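Local atomic coordinates of acyl-CoA dehydrogenase FadE3 (Mycobacterium smegmatis, PDB entry 4IV6), a protein that belongs to the acyl-CoA dehydrogenase family of flavoproteins and assembles from four chains, holding dihydroflavine-adenine dinucleotide in its pockets. Residues T123-E128 against G153-I158; A322-S327 against I371-I376. All blocks are in the same frame, centred on the assembly; numbering follows the deposited sequence.

Contact 1 of 2, residues T123-E128 against G153-I158. With FDA (dihydroflavine-adenine dinucleotide), chain D.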
ATOM      1  N   THR B 123      34.497 -10.115   9.636  1.00 16.18           N
ATOM      2  CA  THR B 123      33.060  -9.937   9.729  1.00 15.69           C
ATOM      3  C   THR B 123      32.688  -9.300  11.068  1.00 15.68           C
ATOM      4  O   THR B 123      33.536  -9.213  11.973  1.00 15.12           O
ATOM      5  CB  THR B 123      32.339 -11.263   9.535  1.00 15.34           C
ATOM      6  OG1 THR B 123      30.921 -11.044   9.438  1.00 15.39           O
ATOM      7  CG2 THR B 123      32.633 -12.216  10.709  1.00 15.86           C
ATOM      8  N   MET B 124      31.439  -8.846  11.179  1.00 16.35           N
ATOM      9  CA  MET B 124      30.926  -8.204  12.406  1.00 17.43           C
ATOM     10  C   MET B 124      30.092  -9.171  13.214  1.00 16.19           C
ATOM     11  O   MET B 124      29.147  -9.714  12.681  1.00 15.72           O
ATOM     12  CB  MET B 124      29.963  -7.059  12.086  1.00 19.69           C
ATOM     13  CG  MET B 124      30.528  -5.870  11.355  1.00 22.44           C
ATOM     14  SD  MET B 124      31.736  -4.959  12.332  1.00 27.07           S
ATOM     15  CE  MET B 124      30.815  -4.639  13.816  1.00 26.30           C
ATOM     16  N   ALA B 125      30.374  -9.304  14.504  1.00 15.56           N
ATOM     17  CA  ALA B 125      29.573 -10.133  15.391  1.00 14.70           C
ATOM     18  C   ALA B 125      28.904  -9.334  16.515  1.00 14.26           C
ATOM     19  O   ALA B 125      29.500  -9.083  17.576  1.00 14.10           O
ATOM     20  CB  ALA B 125      30.405 -11.267  15.958  1.00 14.55           C
ATOM     21  N   LEU B 126      27.649  -8.970  16.285  1.00 14.48           N
ATOM     22  CA  LEU B 126      26.846  -8.223  17.253  1.00 14.63           C
ATOM     23  C   LEU B 126      25.700  -9.075  17.791  1.00 13.70           C
ATOM     24  O   LEU B 126      25.524  -9.168  18.986  1.00 13.71           O
ATOM     25  CB  LEU B 126      26.226  -6.976  16.632  1.00 15.75           C
ATOM     26  CG  LEU B 126      27.065  -5.932  15.903  1.00 17.62           C
ATOM     27  CD1 LEU B 126      26.314  -4.626  15.725  1.00 18.37           C
ATOM     28  CD2 LEU B 126      28.344  -5.663  16.613  1.00 18.27           C
ATOM     29  N   THR B 127      24.928  -9.677  16.881  1.00 13.38           N
ATOM     30  CA  THR B 127      23.685 -10.346  17.209  1.00 13.13           C
ATOM     31  C   THR B 127      23.876 -11.521  18.150  1.00 13.00           C
ATOM     32  O   THR B 127      24.764 -12.345  17.964  1.00 12.82           O
ATOM     33  CB  THR B 127      22.965 -10.762  15.917  1.00 13.09           C
ATOM     34  OG1 THR B 127      22.677  -9.576  15.149  1.00 13.00           O
ATOM     35  CG2 THR B 127      21.674 -11.512  16.202  1.00 12.86           C
ATOM     36  N   GLU B 128      23.030 -11.568  19.175  1.00 13.05           N
ATOM     37  CA  GLU B 128      23.005 -12.661  20.121  1.00 13.36           C
ATOM     38  C   GLU B 128      21.738 -13.488  19.932  1.00 13.70           C
ATOM     39  O   GLU B 128      20.737 -12.957  19.473  1.00 13.59           O
ATOM     40  CB  GLU B 128      23.041 -12.113  21.557  1.00 13.70           C
ATOM     41  CG  GLU B 128      24.268 -11.264  21.859  1.00 13.88           C
ATOM     42  CD  GLU B 128      25.108 -11.717  23.047  1.00 13.75           C
ATOM     43  OE1 GLU B 128      24.580 -12.386  23.965  1.00 13.48           O
ATOM     44  OE2 GLU B 128      26.294 -11.327  23.067  1.00 13.35           O
ATOM     45  N   GLY B 153      30.376 -16.466  26.058  1.00 13.42           N
ATOM     46  CA  GLY B 153      29.074 -16.113  25.582  1.00 13.32           C
ATOM     47  C   GLY B 153      28.745 -16.718  24.233  1.00 13.88           C
ATOM     48  O   GLY B 153      29.313 -17.752  23.840  1.00 14.45           O
ATOM     49  N   SER B 154      27.807 -16.101  23.530  1.00 13.64           N
ATOM     50  CA  SER B 154      27.416 -16.601  22.203  1.00 13.90           C
ATOM     51  C   SER B 154      26.877 -15.486  21.315  1.00 13.43           C
ATOM     52  O   SER B 154      26.328 -14.505  21.812  1.00 13.40           O
ATOM     53  CB  SER B 154      26.393 -17.723  22.287  1.00 14.38           C
ATOM     54  OG  SER B 154      25.181 -17.224  22.840  1.00 15.24           O
ATOM     55  N   LYS B 155      27.055 -15.676  20.012  1.00 13.08           N
ATOM     56  CA  LYS B 155      26.483 -14.812  18.966  1.00 12.88           C
ATOM     57  C   LYS B 155      25.787 -15.727  17.970  1.00 13.06           C
ATOM     58  O   LYS B 155      26.061 -16.916  17.918  1.00 13.46           O
ATOM     59  CB  LYS B 155      27.572 -14.019  18.256  1.00 12.48           C
ATOM     60  CG  LYS B 155      28.378 -13.050  19.119  1.00 12.07           C
ATOM     61  CD  LYS B 155      27.523 -11.962  19.745  1.00 11.84           C
ATOM     62  CE  LYS B 155      28.362 -10.865  20.368  1.00 11.86           C
ATOM     63  NZ  LYS B 155      27.509  -9.897  21.092  1.00 12.04           N
ATOM     64  N   THR B 156      24.873 -15.191  17.183  1.00 13.12           N
ATOM     65  CA  THR B 156      24.301 -15.978  16.120  1.00 13.53           C
ATOM     66  C   THR B 156      23.958 -15.121  14.916  1.00 13.89           C
ATOM     67  O   THR B 156      24.002 -13.885  14.985  1.00 13.47           O
ATOM     68  CB  THR B 156      23.092 -16.771  16.588  1.00 14.11           C
ATOM     69  OG1 THR B 156      22.825 -17.822  15.653  1.00 14.71           O
ATOM     70  CG2 THR B 156      21.856 -15.873  16.749  1.00 13.84           C
ATOM     71  N   TRP B 157      23.652 -15.804  13.819  1.00 14.70           N
ATOM     72  CA  TRP B 157      23.462 -15.202  12.497  1.00 15.29           C
ATOM     73  C   TRP B 157      24.687 -14.450  12.020  1.00 15.32           C
ATOM     74  O   TRP B 157      24.561 -13.455  11.303  1.00 16.03           O
ATOM     75  CB  TRP B 157      22.234 -14.251  12.473  1.00 15.54           C
ATOM     76  CG  TRP B 157      20.934 -14.929  12.537  1.00 16.17           C
ATOM     77  CD1 TRP B 157      19.966 -14.770  13.503  1.00 16.30           C
ATOM     78  CD2 TRP B 157      20.402 -15.860  11.588  1.00 17.31           C
ATOM     79  NE1 TRP B 157      18.885 -15.565  13.222  1.00 16.82           N
ATOM     80  CE2 TRP B 157      19.122 -16.235  12.044  1.00 17.85           C
ATOM     81  CE3 TRP B 157      20.887 -16.423  10.404  1.00 18.32           C
ATOM     82  CZ2 TRP B 157      18.338 -17.168  11.364  1.00 18.76           C
ATOM     83  CZ3 TRP B 157      20.103 -17.339   9.715  1.00 19.19           C
ATOM     84  CH2 TRP B 157      18.842 -17.698  10.194  1.00 19.57           C
ATOM     85  N   ILE B 158      25.879 -14.921  12.358  1.00 14.89           N
ATOM     86  CA  ILE B 158      27.070 -14.185  11.968  1.00 14.78           C
ATOM     87  C   ILE B 158      27.520 -14.615  10.576  1.00 15.91           C
ATOM     88  O   ILE B 158      27.971 -15.743  10.372  1.00 15.98           O
ATOM     89  CB  ILE B 158      28.196 -14.312  13.011  1.00 14.16           C
ATOM     90  CG1 ILE B 158      27.695 -13.856  14.401  1.00 13.27           C
ATOM     91  CG2 ILE B 158      29.432 -13.514  12.563  1.00 14.43           C
ATOM     92  CD1 ILE B 158      26.923 -12.533  14.390  1.00 13.21           C
TER
HETATM   93  PA  FDA D 401      14.323  -9.140  17.439  1.00 14.23           P
HETATM   94  O1A FDA D 401      15.162  -8.011  17.982  1.00 15.33           O
HETATM   95  O2A FDA D 401      14.022 -10.344  18.288  1.00 14.80           O
HETATM   96  O5B FDA D 401      12.948  -8.512  16.911  1.00 14.37           O
HETATM   97  C5B FDA D 401      11.816  -9.319  16.509  1.00 13.47           C
HETATM   98  C4B FDA D 401      10.708  -8.393  15.976  1.00 13.23           C
HETATM   99  O4B FDA D 401      10.379  -7.367  16.932  1.00 12.66           O
HETATM  100  C3B FDA D 401      11.138  -7.640  14.735  1.00 12.76           C
HETATM  101  O3B FDA D 401       9.971  -7.343  13.936  1.00 12.39           O
HETATM  102  C2B FDA D 401      11.747  -6.384  15.320  1.00 12.90           C
HETATM  103  O2B FDA D 401      11.799  -5.277  14.426  1.00 12.76           O
HETATM  104  C1B FDA D 401      10.755  -6.097  16.421  1.00 12.61           C
HETATM  105  N9A FDA D 401      11.304  -5.240  17.507  1.00 13.42           N
HETATM  106  C8A FDA D 401      12.227  -5.620  18.419  1.00 12.79           C
HETATM  107  N7A FDA D 401      12.465  -4.616  19.286  1.00 13.20           N
HETATM  108  C5A FDA D 401      11.684  -3.576  18.907  1.00 13.13           C
HETATM  109  C6A FDA D 401      11.442  -2.219  19.369  1.00 13.43           C
HETATM  110  N6A FDA D 401      12.103  -1.764  20.435  1.00 14.22           N
HETATM  111  N1A FDA D 401      10.561  -1.427  18.719  1.00 13.64           N
HETATM  112  C2A FDA D 401       9.872  -1.896  17.665  1.00 13.53           C
HETATM  113  N3A FDA D 401      10.042  -3.141  17.169  1.00 12.71           N
HETATM  114  C4A FDA D 401      10.901  -4.000  17.754  1.00 12.82           C
HETATM  115  N1  FDA D 401      24.045 -10.004  12.760  1.00 15.09           N
HETATM  116  C2  FDA D 401      25.342  -9.803  12.972  1.00 14.85           C
HETATM  117  O2  FDA D 401      25.709  -9.349  14.073  1.00 14.29           O
HETATM  118  N3  FDA D 401      26.270 -10.073  12.036  1.00 15.31           N
HETATM  119  C4  FDA D 401      25.991 -10.577  10.834  1.00 15.19           C
HETATM  120  O4  FDA D 401      26.904 -10.841  10.005  1.00 14.92           O
HETATM  121  C4X FDA D 401      24.569 -10.803  10.509  1.00 14.68           C
HETATM  122  N5  FDA D 401      24.154 -11.335   9.340  1.00 14.90           N
HETATM  123  C5X FDA D 401      22.928 -11.911   9.265  1.00 13.83           C
HETATM  124  C6  FDA D 401      22.612 -12.823   8.252  1.00 13.99           C
HETATM  125  C7  FDA D 401      21.341 -13.389   8.148  1.00 14.41           C
HETATM  126  C7M FDA D 401      21.027 -14.397   7.073  1.00 14.88           C
HETATM  127  C8  FDA D 401      20.340 -13.021   9.070  1.00 14.87           C
HETATM  128  C8M FDA D 401      18.933 -13.570   9.038  1.00 15.57           C
HETATM  129  C9  FDA D 401      20.655 -12.124  10.078  1.00 14.53           C
HETATM  130  C9A FDA D 401      21.943 -11.577  10.200  1.00 14.02           C
HETATM  131  N10 FDA D 401      22.228 -10.696  11.263  1.00 14.95           N
HETATM  132  C10 FDA D 401      23.592 -10.507  11.580  1.00 14.81           C
HETATM  133  C1' FDA D 401      21.291 -10.690  12.392  1.00 15.16           C
HETATM  134  C2' FDA D 401      20.348  -9.524  12.188  1.00 17.03           C
HETATM  135  O2' FDA D 401      21.032  -8.277  12.317  1.00 16.09           O
HETATM  136  C3' FDA D 401      19.214  -9.640  13.208  1.00 18.50           C
HETATM  137  O3' FDA D 401      18.328 -10.660  12.760  1.00 21.52           O
HETATM  138  C4' FDA D 401      18.434  -8.359  13.389  1.00 19.76           C
HETATM  139  O4' FDA D 401      19.231  -7.542  14.262  1.00 21.66           O
HETATM  140  C5' FDA D 401      17.083  -8.602  14.087  1.00 19.48           C
HETATM  141  O5' FDA D 401      17.312  -9.368  15.249  1.00 18.68           O
HETATM  142  P   FDA D 401      16.310 -10.424  15.871  1.00 18.24           P
HETATM  143  O1P FDA D 401      16.953 -10.764  17.201  1.00 17.93           O
HETATM  144  O2P FDA D 401      16.063 -11.514  14.886  1.00 21.26           O
HETATM  145  O3P FDA D 401      14.956  -9.561  16.030  1.00 16.43           O
HETATM  146  O   HOH W   1      24.495 -15.026  24.286  1.00 17.59           O

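Contact 2 of 2, residues A322-S327 against I371-I376. With FDA (dihydroflavine-adenine dinucleotide), chain D.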
ATOM      1  N   ALA B 322      18.094   5.404   3.147  1.00 12.23           N
ATOM      2  CA  ALA B 322      18.431   4.681   1.945  1.00 12.49           C
ATOM      3  C   ALA B 322      18.182   3.193   2.156  1.00 12.40           C
ATOM      4  O   ALA B 322      17.612   2.506   1.294  1.00 11.96           O
ATOM      5  CB  ALA B 322      19.884   4.941   1.553  1.00 12.95           C
ATOM      6  N   LYS B 323      18.601   2.694   3.317  1.00 12.50           N
ATOM      7  CA  LYS B 323      18.433   1.268   3.619  1.00 12.51           C
ATOM      8  C   LYS B 323      16.959   0.897   3.708  1.00 11.97           C
ATOM      9  O   LYS B 323      16.524  -0.107   3.166  1.00 11.74           O
ATOM     10  CB  LYS B 323      19.187   0.938   4.911  1.00 13.01           C
ATOM     11  CG  LYS B 323      19.274  -0.546   5.271  1.00 13.67           C
ATOM     12  CD  LYS B 323      18.042  -1.037   6.025  1.00 14.13           C
ATOM     13  CE  LYS B 323      18.340  -2.391   6.670  1.00 15.03           C
ATOM     14  NZ  LYS B 323      17.189  -2.924   7.410  1.00 15.41           N
ATOM     15  N   LEU B 324      16.193   1.701   4.440  1.00 11.62           N
ATOM     16  CA  LEU B 324      14.764   1.468   4.619  1.00 11.41           C
ATOM     17  C   LEU B 324      14.033   1.522   3.278  1.00 11.21           C
ATOM     18  O   LEU B 324      13.312   0.589   2.918  1.00 11.03           O
ATOM     19  CB  LEU B 324      14.166   2.517   5.562  1.00 11.45           C
ATOM     20  CG  LEU B 324      12.642   2.451   5.804  1.00 11.64           C
ATOM     21  CD1 LEU B 324      12.275   1.151   6.501  1.00 11.69           C
ATOM     22  CD2 LEU B 324      12.240   3.640   6.632  1.00 11.81           C
ATOM     23  N   PHE B 325      14.236   2.595   2.522  1.00 11.17           N
ATOM     24  CA  PHE B 325      13.524   2.741   1.274  1.00 11.14           C
ATOM     25  C   PHE B 325      13.913   1.664   0.253  1.00 11.19           C
ATOM     26  O   PHE B 325      13.049   1.085  -0.417  1.00 10.61           O
ATOM     27  CB  PHE B 325      13.743   4.126   0.670  1.00 11.53           C
ATOM     28  CG  PHE B 325      12.821   4.413  -0.482  1.00 11.89           C
ATOM     29  CD1 PHE B 325      11.508   4.792  -0.247  1.00 11.93           C
ATOM     30  CD2 PHE B 325      13.246   4.259  -1.792  1.00 12.13           C
ATOM     31  CE1 PHE B 325      10.640   5.043  -1.312  1.00 12.06           C
ATOM     32  CE2 PHE B 325      12.378   4.491  -2.859  1.00 12.33           C
ATOM     33  CZ  PHE B 325      11.084   4.880  -2.613  1.00 12.29           C
ATOM     34  N   ALA B 326      15.214   1.429   0.096  1.00 11.31           N
ATOM     35  CA  ALA B 326      15.654   0.504  -0.931  1.00 11.73           C
ATOM     36  C   ALA B 326      15.212  -0.935  -0.627  1.00 11.83           C
ATOM     37  O   ALA B 326      14.828  -1.673  -1.530  1.00 12.09           O
ATOM     38  CB  ALA B 326      17.182   0.553  -1.107  1.00 12.04           C
ATOM     39  N   SER B 327      15.335  -1.354   0.622  1.00 12.24           N
ATOM     40  CA  SER B 327      14.963  -2.715   1.016  1.00 12.43           C
ATOM     41  C   SER B 327      13.454  -2.985   0.847  1.00 12.27           C
ATOM     42  O   SER B 327      13.068  -4.069   0.347  1.00 12.14           O
ATOM     43  CB  SER B 327      15.414  -3.014   2.447  1.00 12.88           C
ATOM     44  OG  SER B 327      14.753  -2.230   3.410  1.00 13.21           O
ATOM     45  N   ILE B 371      13.297  -1.245  13.685  1.00 13.21           N
ATOM     46  CA  ILE B 371      14.335  -0.512  14.402  1.00 13.50           C
ATOM     47  C   ILE B 371      14.803   0.679  13.557  1.00 13.25           C
ATOM     48  O   ILE B 371      15.011   1.771  14.074  1.00 12.55           O
ATOM     49  CB  ILE B 371      15.549  -1.377  14.791  1.00 14.15           C
ATOM     50  CG1 ILE B 371      15.130  -2.460  15.778  1.00 14.77           C
ATOM     51  CG2 ILE B 371      16.668  -0.498  15.373  1.00 14.57           C
ATOM     52  CD1 ILE B 371      14.515  -1.962  17.057  1.00 15.26           C
ATOM     53  N   GLN B 372      14.962   0.462  12.264  1.00 13.43           N
ATOM     54  CA  GLN B 372      15.428   1.543  11.397  1.00 13.91           C
ATOM     55  C   GLN B 372      14.461   2.763  11.417  1.00 13.76           C
ATOM     56  O   GLN B 372      14.905   3.915  11.420  1.00 12.95           O
ATOM     57  CB  GLN B 372      15.615   1.008   9.987  1.00 14.39           C
ATOM     58  CG  GLN B 372      16.244   1.995   9.035  1.00 14.72           C
ATOM     59  CD  GLN B 372      17.630   2.402   9.471  1.00 15.39           C
ATOM     60  OE1 GLN B 372      18.594   1.694   9.204  1.00 15.82           O
ATOM     61  NE2 GLN B 372      17.737   3.560  10.145  1.00 15.24           N
ATOM     62  N   ARG B 373      13.153   2.520  11.414  1.00 13.92           N
ATOM     63  CA  ARG B 373      12.195   3.651  11.484  1.00 14.25           C
ATOM     64  C   ARG B 373      12.305   4.372  12.807  1.00 13.94           C
ATOM     65  O   ARG B 373      12.219   5.597  12.848  1.00 13.73           O
ATOM     66  CB  ARG B 373      10.737   3.194  11.314  1.00 14.82           C
ATOM     67  CG  ARG B 373      10.386   2.689   9.939  1.00 15.79           C
ATOM     68  CD  ARG B 373       8.880   2.651   9.707  1.00 17.07           C
ATOM     69  NE  ARG B 373       8.594   2.241   8.327  1.00 18.77           N
ATOM     70  CZ  ARG B 373       8.601   0.974   7.902  1.00 19.64           C
ATOM     71  NH1 ARG B 373       8.846  -0.030   8.730  1.00 20.31           N
ATOM     72  NH2 ARG B 373       8.340   0.715   6.630  1.00 21.61           N
ATOM     73  N   ASN B 374      12.461   3.621  13.904  1.00 14.14           N
ATOM     74  CA  ASN B 374      12.650   4.249  15.226  1.00 14.50           C
ATOM     75  C   ASN B 374      13.842   5.193  15.206  1.00 14.35           C
ATOM     76  O   ASN B 374      13.798   6.288  15.770  1.00 14.23           O
ATOM     77  CB  ASN B 374      12.910   3.222  16.351  1.00 15.10           C
ATOM     78  CG  ASN B 374      11.706   2.364  16.687  1.00 15.75           C
ATOM     79  OD1 ASN B 374      10.518   2.694  16.395  1.00 15.48           O
ATOM     80  ND2 ASN B 374      12.000   1.241  17.334  1.00 16.07           N
ATOM     81  N   VAL B 375      14.924   4.744  14.580  1.00 14.27           N
ATOM     82  CA  VAL B 375      16.178   5.497  14.572  1.00 14.61           C
ATOM     83  C   VAL B 375      15.985   6.764  13.749  1.00 14.07           C
ATOM     84  O   VAL B 375      16.390   7.849  14.151  1.00 13.88           O
ATOM     85  CB  VAL B 375      17.323   4.636  13.991  1.00 15.23           C
ATOM     86  CG1 VAL B 375      18.531   5.486  13.607  1.00 15.84           C
ATOM     87  CG2 VAL B 375      17.770   3.568  14.993  1.00 15.86           C
ATOM     88  N   ILE B 376      15.304   6.617  12.615  1.00 13.61           N
ATOM     89  CA  ILE B 376      15.023   7.736  11.711  1.00 13.37           C
ATOM     90  C   ILE B 376      14.120   8.787  12.372  1.00 13.66           C
ATOM     91  O   ILE B 376      14.384   9.997  12.252  1.00 13.87           O
ATOM     92  CB  ILE B 376      14.435   7.222  10.380  1.00 12.92           C
ATOM     93  CG1 ILE B 376      15.541   6.518   9.554  1.00 12.66           C
ATOM     94  CG2 ILE B 376      13.854   8.355   9.540  1.00 12.87           C
ATOM     95  CD1 ILE B 376      14.999   5.665   8.456  1.00 12.37           C
TER
HETATM   96  PA  FDA D 401      14.323  -9.140  17.439  1.00 14.23           P
HETATM   97  O1A FDA D 401      15.162  -8.011  17.982  1.00 15.33           O
HETATM   98  O2A FDA D 401      14.022 -10.344  18.288  1.00 14.80           O
HETATM   99  O5B FDA D 401      12.948  -8.512  16.911  1.00 14.37           O
HETATM  100  C5B FDA D 401      11.816  -9.319  16.509  1.00 13.47           C
HETATM  101  C4B FDA D 401      10.708  -8.393  15.976  1.00 13.23           C
HETATM  102  O4B FDA D 401      10.379  -7.367  16.932  1.00 12.66           O
HETATM  103  C3B FDA D 401      11.138  -7.640  14.735  1.00 12.76           C
HETATM  104  O3B FDA D 401       9.971  -7.343  13.936  1.00 12.39           O
HETATM  105  C2B FDA D 401      11.747  -6.384  15.320  1.00 12.90           C
HETATM  106  O2B FDA D 401      11.799  -5.277  14.426  1.00 12.76           O
HETATM  107  C1B FDA D 401      10.755  -6.097  16.421  1.00 12.61           C
HETATM  108  N9A FDA D 401      11.304  -5.240  17.507  1.00 13.42           N
HETATM  109  C8A FDA D 401      12.227  -5.620  18.419  1.00 12.79           C
HETATM  110  N7A FDA D 401      12.465  -4.616  19.286  1.00 13.20           N
HETATM  111  C5A FDA D 401      11.684  -3.576  18.907  1.00 13.13           C
HETATM  112  C6A FDA D 401      11.442  -2.219  19.369  1.00 13.43           C
HETATM  113  N6A FDA D 401      12.103  -1.764  20.435  1.00 14.22           N
HETATM  114  N1A FDA D 401      10.561  -1.427  18.719  1.00 13.64           N
HETATM  115  C2A FDA D 401       9.872  -1.896  17.665  1.00 13.53           C
HETATM  116  N3A FDA D 401      10.042  -3.141  17.169  1.00 12.71           N
HETATM  117  C4A FDA D 401      10.901  -4.000  17.754  1.00 12.82           C
HETATM  118  N1  FDA D 401      24.045 -10.004  12.760  1.00 15.09           N
HETATM  119  C2  FDA D 401      25.342  -9.803  12.972  1.00 14.85           C
HETATM  120  O2  FDA D 401      25.709  -9.349  14.073  1.00 14.29           O
HETATM  121  N3  FDA D 401      26.270 -10.073  12.036  1.00 15.31           N
HETATM  122  C4  FDA D 401      25.991 -10.577  10.834  1.00 15.19           C
HETATM  123  O4  FDA D 401      26.904 -10.841  10.005  1.00 14.92           O
HETATM  124  C4X FDA D 401      24.569 -10.803  10.509  1.00 14.68           C
HETATM  125  N5  FDA D 401      24.154 -11.335   9.340  1.00 14.90           N
HETATM  126  C5X FDA D 401      22.928 -11.911   9.265  1.00 13.83           C
HETATM  127  C6  FDA D 401      22.612 -12.823   8.252  1.00 13.99           C
HETATM  128  C7  FDA D 401      21.341 -13.389   8.148  1.00 14.41           C
HETATM  129  C7M FDA D 401      21.027 -14.397   7.073  1.00 14.88           C
HETATM  130  C8  FDA D 401      20.340 -13.021   9.070  1.00 14.87           C
HETATM  131  C8M FDA D 401      18.933 -13.570   9.038  1.00 15.57           C
HETATM  132  C9  FDA D 401      20.655 -12.124  10.078  1.00 14.53           C
HETATM  133  C9A FDA D 401      21.943 -11.577  10.200  1.00 14.02           C
HETATM  134  N10 FDA D 401      22.228 -10.696  11.263  1.00 14.95           N
HETATM  135  C10 FDA D 401      23.592 -10.507  11.580  1.00 14.81           C
HETATM  136  C1' FDA D 401      21.291 -10.690  12.392  1.00 15.16           C
HETATM  137  C2' FDA D 401      20.348  -9.524  12.188  1.00 17.03           C
HETATM  138  O2' FDA D 401      21.032  -8.277  12.317  1.00 16.09           O
HETATM  139  C3' FDA D 401      19.214  -9.640  13.208  1.00 18.50           C
HETATM  140  O3' FDA D 401      18.328 -10.660  12.760  1.00 21.52           O
HETATM  141  C4' FDA D 401      18.434  -8.359  13.389  1.00 19.76           C
HETATM  142  O4' FDA D 401      19.231  -7.542  14.262  1.00 21.66           O
HETATM  143  C5' FDA D 401      17.083  -8.602  14.087  1.00 19.48           C
HETATM  144  O5' FDA D 401      17.312  -9.368  15.249  1.00 18.68           O
HETATM  145  P   FDA D 401      16.310 -10.424  15.871  1.00 18.24           P
HETATM  146  O1P FDA D 401      16.953 -10.764  17.201  1.00 17.93           O
HETATM  147  O2P FDA D 401      16.063 -11.514  14.886  1.00 21.26           O
HETATM  148  O3P FDA D 401      14.956  -9.561  16.030  1.00 16.43           O
HETATM  149  O   HOH W   2      18.572  -1.023   9.603  1.00 27.45           O

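Contact 1 of 2, residues T123-E128 against G153-I158
Lys155 reaches back from its strand to the turn at 126-128, where its NZ meets OE2 of Glu128 at 2.7 Å in a salt bridge and also donates to the carbonyl O of Leu126 at 3.0 Å. Bending of the lysine chain at chi2 (-61°) carries the ammonium there, and Met170 O takes a third bond from it. OE2 offers its anti lone pair; Thr140 OG1 also bonds to it, while OE1 is bridged by a water to Ser154 OG. Backbone joins backbone where Thr156 N donates to Thr127 O (3.0 Å).

Both segments belong to the beta-rich middle domain of the acyl-CoA dehydrogenase fold and form its side of the flavin site. The N-H groups of Leu126 and Thr127 both bond to FDA O2, and FDA N3 donates almost straight (174°) to Met124 O. Thr127 OG1 accepts from FDA N1 at 2.8 Å. CD1 of Ile158 lies over a face of the pyrimidine ring at its C2 end, 3.5 Å from FDA C2, and packs on Ala125 CB at 4.0 Å. Ile158 CG2 meets Thr123 CG2 at 3.9 Å. Trp157 and Ile158 both face Cys212 in a G1 beta bulge, and one face of the indole lies against FDA C8M.

Contact 2 of 2, residues A322-S327 against I371-I376
Leu324 lays its CD1 methyl over the centre of the Arg373 guanidinium, 3.9 Å from Arg373 CZ, so that a flat charged group rests one face on a hydrocarbon. The two side chains cross at about a right angle. Leucine CG stands opposite the backbone N (chi1 177°), which carries it toward helix 369-383, and from there the methyls part: CD1 goes to the guanidinium, while CD2 touches the CG of the same arginine and also lies 3.9 Å from Ile376 CD1. Arg373 runs extended from CG to NE, and its NE forms a salt bridge with Asp290 of the third subunit, so the group Leu324 packs against is itself anchored across a subunit interface.

One residue before Arg373, and a turn before Ile376, the CG of Gln372 sits 4.1 Å from Leu324 CB. The glutamine bends at chi2 (62°), and its OE1 accepts a 2.7 Å bond from a water that is also held, weakly, by Lys323 NZ. That ammonium has firmer partners, which join helix 316-340 to helix 352-364 (Met362 O), to the connection after it (Gly367 O) and to the first residue of helix 369-383 (Asn369 OD1). Ser327 OG donates to Lys323 O at 2.8 Å and is bonded to Asn369 as well.

The axes of the two short segments approach to 10.2 Å with their directions 139° apart. Away from Leu324, Ile371 CD1 lies 3.7 Å from FDA C5A, against the adenine, and Asn374 belongs to the same pocket. Helix 316-340 and helix 369-383 thus meet as part of the C-terminal helical domain of the acyl-CoA dehydrogenase fold, with the adenine end of the cofactor beside the second helix.

How the contacts relate
Contact 1 closes before contact 2 opens along the chain, and they belong to different regions of the family fold: the beta-rich middle domain for 123-128 with 153-158, the C-terminal helical domain for 322-327 with 371-376. Their centres are 21 Å apart and their nearest atoms about 10 Å, so they do not touch directly. The same FDA molecule spans the gap, its flavin ring at contact 1 and its adenine beside helix 369-383. Tyr344 of the second subunit meets Trp157 edge-to-face, and Ala289 of the third packs on Ile376. Arg339 O and Gly343 N of the second subunit also bond to FDA, consistent with cofactor binding depending partly on assembly.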